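Putative redox protein (Lactobacillus casei, PDB 2QL8) is a putative redox protein of the OsmC/Ohr family, whose members typically reduce organic peroxides, though its own substrate is not established. Local coordinates at residues Y12-G24 with Y27-N41. Residues are numbered along the deposited sequence; the frame is centred on the assembly and turned at random. Where two conformers were deposited one is given.
With EDO (1,2-ethanediol), chain D; EDO (1,2-ethanediol), chain F.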
# COMPACT_ATOMS: atom_id res chain seq x y z
N TYR A 12 -9.86 -12.61 5.90
CA TYR A 12 -9.95 -11.33 6.59
C TYR A 12 -10.25 -10.27 5.56
O TYR A 12 -9.78 -10.35 4.45
CB TYR A 12 -8.61 -11.01 7.25
CG TYR A 12 -8.44 -9.61 7.82
CD1 TYR A 12 -8.97 -9.26 9.05
CD2 TYR A 12 -7.76 -8.63 7.13
CE1 TYR A 12 -8.82 -7.99 9.60
CE2 TYR A 12 -7.57 -7.36 7.67
CZ TYR A 12 -8.10 -7.03 8.90
OH TYR A 12 -7.92 -5.78 9.44
N THR A 13 -11.06 -9.32 5.95
CA THR A 13 -11.30 -8.13 5.14
C THR A 13 -11.23 -6.89 6.01
O THR A 13 -11.51 -6.93 7.21
CB THR A 13 -12.70 -8.13 4.46
OG1 THR A 13 -13.74 -8.02 5.44
CG2 THR A 13 -12.91 -9.38 3.60
N THR A 14 -10.84 -5.77 5.38
CA THR A 14 -10.83 -4.47 6.03
C THR A 14 -11.23 -3.43 4.99
O THR A 14 -11.34 -3.73 3.78
CB THR A 14 -9.44 -4.14 6.65
OG1 THR A 14 -9.54 -2.97 7.46
CG2 THR A 14 -8.35 -3.94 5.58
N THR A 15 -11.45 -2.22 5.46
CA THR A 15 -11.75 -1.09 4.59
C THR A 15 -10.96 0.13 5.07
O THR A 15 -10.66 0.26 6.26
CB THR A 15 -13.27 -0.77 4.47
OG1 THR A 15 -13.71 -0.18 5.70
CG2 THR A 15 -14.12 -1.98 4.12
N ALA A 16 -10.69 1.03 4.12
CA ALA A 16 -10.00 2.31 4.37
C ALA A 16 -10.75 3.40 3.60
O ALA A 16 -11.16 3.18 2.45
CB ALA A 16 -8.57 2.25 3.91
N ILE A 17 -10.90 4.57 4.22
CA ILE A 17 -11.59 5.69 3.60
C ILE A 17 -10.72 6.94 3.60
O ILE A 17 -10.03 7.23 4.62
CB ILE A 17 -12.94 5.96 4.30
CG1 ILE A 17 -13.88 4.74 4.16
CG2 ILE A 17 -13.58 7.26 3.76
CD1 ILE A 17 -15.23 4.83 4.96
N ASN A 18 -10.78 7.69 2.50
CA ASN A 18 -10.30 9.07 2.53
C ASN A 18 -11.38 9.91 1.85
O ASN A 18 -11.69 9.74 0.67
CB ASN A 18 -8.93 9.22 1.86
CG ASN A 18 -8.33 10.60 2.06
OD1 ASN A 18 -9.03 11.62 2.05
ND2 ASN A 18 -7.03 10.63 2.23
N ASP A 19 -11.95 10.83 2.61
CA ASP A 19 -12.96 11.75 2.08
C ASP A 19 -12.64 13.23 2.30
O ASP A 19 -13.54 14.09 2.24
CB ASP A 19 -14.31 11.34 2.61
CG ASP A 19 -14.45 11.47 4.10
OD1 ASP A 19 -13.58 12.01 4.82
OD2 ASP A 19 -15.50 11.02 4.59
N GLU A 20 -11.36 13.52 2.43
CA GLU A 20 -10.88 14.87 2.68
C GLU A 20 -9.95 15.44 1.63
O GLU A 20 -9.62 14.78 0.66
CB GLU A 20 -10.23 14.93 4.09
CG GLU A 20 -11.18 14.60 5.24
CD GLU A 20 -10.50 14.53 6.60
OE1 GLU A 20 -9.64 15.39 6.90
OE2 GLU A 20 -10.80 13.60 7.37
N GLU A 21 -9.63 16.74 1.77
CA GLU A 21 -8.68 17.44 0.92
C GLU A 21 -7.27 16.87 1.12
O GLU A 21 -7.03 16.12 2.08
CB GLU A 21 -8.66 18.96 1.25
CG GLU A 21 -9.95 19.62 0.90
CD GLU A 21 -10.07 21.04 1.46
OE1 GLU A 21 -9.76 21.25 2.67
OE2 GLU A 21 -10.48 21.92 0.68
N LEU A 22 -6.35 17.27 0.23
CA LEU A 22 -4.97 16.76 0.24
C LEU A 22 -4.40 16.90 1.66
O LEU A 22 -3.76 15.99 2.20
CB LEU A 22 -4.14 17.46 -0.84
CG LEU A 22 -2.73 16.97 -1.16
CD1 LEU A 22 -2.68 15.46 -1.49
CD2 LEU A 22 -2.13 17.84 -2.32
N GLU A 23 -4.63 18.05 2.27
CA GLU A 23 -4.34 18.21 3.67
C GLU A 23 -5.55 17.69 4.45
O GLU A 23 -6.58 18.36 4.61
CB GLU A 23 -4.02 19.68 3.97
CG GLU A 23 -2.97 20.21 3.02
CD GLU A 23 -1.63 19.51 3.14
OE1 GLU A 23 -1.20 19.33 4.30
OE2 GLU A 23 -1.00 19.24 2.10
N GLY A 24 -5.46 16.42 4.87
CA GLY A 24 -6.59 15.77 5.49
C GLY A 24 -6.22 14.59 6.36
O GLY A 24 -5.33 14.69 7.20
N TYR A 27 -8.57 6.91 7.13
CA TYR A 27 -8.85 6.05 8.27
C TYR A 27 -9.45 4.72 7.92
O TYR A 27 -10.07 4.53 6.91
CB TYR A 27 -9.77 6.77 9.27
CG TYR A 27 -11.15 7.10 8.72
CD1 TYR A 27 -11.36 8.23 7.97
CD2 TYR A 27 -12.23 6.26 8.95
CE1 TYR A 27 -12.64 8.54 7.48
CE2 TYR A 27 -13.48 6.54 8.46
CZ TYR A 27 -13.68 7.70 7.72
OH TYR A 27 -14.97 7.98 7.27
N ILE A 28 -9.21 3.80 8.84
CA ILE A 28 -9.87 2.50 8.87
C ILE A 28 -11.09 2.68 9.77
O ILE A 28 -10.95 3.02 10.94
CB ILE A 28 -8.94 1.43 9.51
CG1 ILE A 28 -7.57 1.35 8.81
CG2 ILE A 28 -9.62 0.05 9.57
CD1 ILE A 28 -7.65 1.09 7.30
N PRO A 29 -12.29 2.47 9.22
CA PRO A 29 -13.49 2.56 10.08
C PRO A 29 -13.34 1.60 11.26
O PRO A 29 -13.01 0.42 11.05
CB PRO A 29 -14.61 2.14 9.14
CG PRO A 29 -14.15 2.57 7.80
CD PRO A 29 -12.65 2.27 7.81
N GLY A 30 -13.54 2.12 12.47
CA GLY A 30 -13.35 1.31 13.67
C GLY A 30 -11.91 1.19 14.13
O GLY A 30 -11.64 0.54 15.14
N GLY A 31 -10.97 1.78 13.38
CA GLY A 31 -9.55 1.59 13.62
C GLY A 31 -8.71 2.84 13.44
O GLY A 31 -9.15 3.96 13.73
N LEU A 32 -7.49 2.64 12.94
CA LEU A 32 -6.45 3.67 12.83
C LEU A 32 -6.87 4.82 11.92
O LEU A 32 -7.34 4.59 10.82
CB LEU A 32 -5.16 3.04 12.27
CG LEU A 32 -3.95 3.93 11.96
CD1 LEU A 32 -3.43 4.59 13.28
CD2 LEU A 32 -2.86 3.18 11.17
N LYS A 33 -6.66 6.05 12.38
CA LYS A 33 -6.80 7.25 11.58
C LYS A 33 -5.44 7.93 11.55
O LYS A 33 -4.80 8.12 12.61
CB LYS A 33 -7.87 8.19 12.19
CG LYS A 33 -8.02 9.53 11.46
CD LYS A 33 -9.15 10.31 12.09
CE LYS A 33 -10.11 10.89 11.13
NZ LYS A 33 -11.11 11.82 11.79
N VAL A 34 -5.03 8.36 10.37
CA VAL A 34 -3.78 9.04 10.17
C VAL A 34 -4.03 10.42 9.52
O VAL A 34 -4.87 10.56 8.64
CB VAL A 34 -2.74 8.21 9.33
CG1 VAL A 34 -2.31 6.96 10.14
CG2 VAL A 34 -3.31 7.84 7.95
N GLN A 35 -3.27 11.43 9.96
CA GLN A 35 -3.22 12.70 9.27
C GLN A 35 -2.41 12.54 7.99
O GLN A 35 -1.35 11.91 7.99
CB GLN A 35 -2.57 13.76 10.17
CG GLN A 35 -2.57 15.11 9.54
CD GLN A 35 -2.03 16.19 10.43
OE1 GLN A 35 -1.14 15.96 11.27
NE2 GLN A 35 -2.54 17.39 10.22
N THR A 36 -2.91 13.13 6.91
CA THR A 36 -2.26 13.09 5.63
C THR A 36 -1.98 14.53 5.11
O THR A 36 -2.67 15.48 5.48
CB THR A 36 -3.11 12.30 4.59
OG1 THR A 36 -4.38 12.93 4.38
CG2 THR A 36 -3.29 10.83 5.02
N SER A 37 -1.00 14.63 4.23
CA SER A 37 -0.65 15.88 3.57
C SER A 37 0.17 15.60 2.33
O SER A 37 0.68 14.50 2.12
CB SER A 37 0.13 16.82 4.52
OG SER A 37 1.36 16.28 4.94
N SER A 38 0.27 16.61 1.46
CA SER A 38 1.04 16.45 0.25
C SER A 38 2.48 16.16 0.60
O SER A 38 3.05 16.84 1.45
CB SER A 38 1.05 17.74 -0.58
OG SER A 38 1.88 17.58 -1.70
N PRO A 39 3.10 15.21 -0.11
CA PRO A 39 4.54 14.99 0.15
C PRO A 39 5.40 16.18 -0.31
O PRO A 39 6.57 16.25 0.06
CB PRO A 39 4.87 13.76 -0.69
CG PRO A 39 3.89 13.75 -1.78
CD PRO A 39 2.59 14.31 -1.14
N MSE A 40 4.82 17.07 -1.13
CA MSE A 40 5.55 18.20 -1.73
C MSE A 40 5.63 19.41 -0.82
O MSE A 40 6.24 20.41 -1.20
CB MSE A 40 4.96 18.58 -3.08
CG MSE A 40 4.95 17.48 -4.13
SE MSE A 40 6.66 16.51 -4.28
CE MSE A 40 7.63 17.91 -5.18
N ASN A 41 5.08 19.36 0.37
CA ASN A 41 5.28 20.42 1.35
C ASN A 41 5.81 19.85 2.67
O ASN A 41 6.00 18.63 2.78
CB ASN A 41 3.98 21.21 1.56
CG ASN A 41 2.85 20.37 2.15
OD1 ASN A 41 3.06 19.62 3.10
ND2 ASN A 41 1.64 20.55 1.62
C1 EDO D . -13.27 5.88 12.63
O1 EDO D . -14.18 4.81 12.47
C2 EDO D . -12.01 5.38 13.32
O2 EDO D . -10.87 5.74 12.54
C1 EDO F . -13.82 9.21 11.12
O1 EDO F . -13.30 9.87 12.29
C2 EDO F . -14.58 10.25 10.30
O2 EDO F . -13.69 11.33 9.97
O HOH W 1 -7.16 13.55 2.97
O HOH W 2 -10.98 14.03 10.07
O HOH W 3 -3.76 13.38 1.58
O HOH W 4 -4.58 17.33 7.96
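Ile17 lies against one face of the Tyr27 ring, the two side chains side by side and pointing the same way. Its CB stands 4.2 Å from the ring centroid of Tyr27, a CH-pi contact offset toward the rim. Chi1 of Tyr27 is 64°, which sets CG between the backbone N and the carbonyl carbon and lays the ring beside Ile17. The 1,2-ethanediol of chain F, probably from the crystallisation liquor, covers the opposite face over its centre. Replacing Tyr27 by an alanine is likely to strip Ile17 CB and CG2 of their aromatic cover. Pro29 crosses Ile17 at about a right angle, with Pro29 CG 3.8 Å from Ile17 CD1. Nearby, Ile28 CD1 meets Ala16 CB at 3.7 Å. Thr15 O is buried here and has no hydrogen-bonding partner.

Two backbone hydrogen bonds join Ile17 and Tyr27 as an antiparallel bridge. Strand 12-18 thus meets the end of the hairpin formed by strands 24-27 and 33-36. Residues 12-18 also pair in an antiparallel ladder with a strand of the second subunit, consistent with the intertwined dimer of the OsmC/Ohr family. Further along, Gly24 and Thr36 form a hydrogen-bonded pair of the hairpin.

Water 3 links Leu22 O to Thr36 OG1. At the polar edge, in the conformer given, the bent side chain of Glu23 (chi2 -64°) brings OE2 to two donors. Ser38 N and Asn41 ND2 each lie 3.0 Å from this Glu23 OE2, on opposite faces of the carboxylate plane. The Ser38 bond is nearly straight, at 176°. In the same conformer His43 ND1 is hydrogen-bonded to Glu23 OE1. His43 N is hydrogen-bonded to Asn41 OD1.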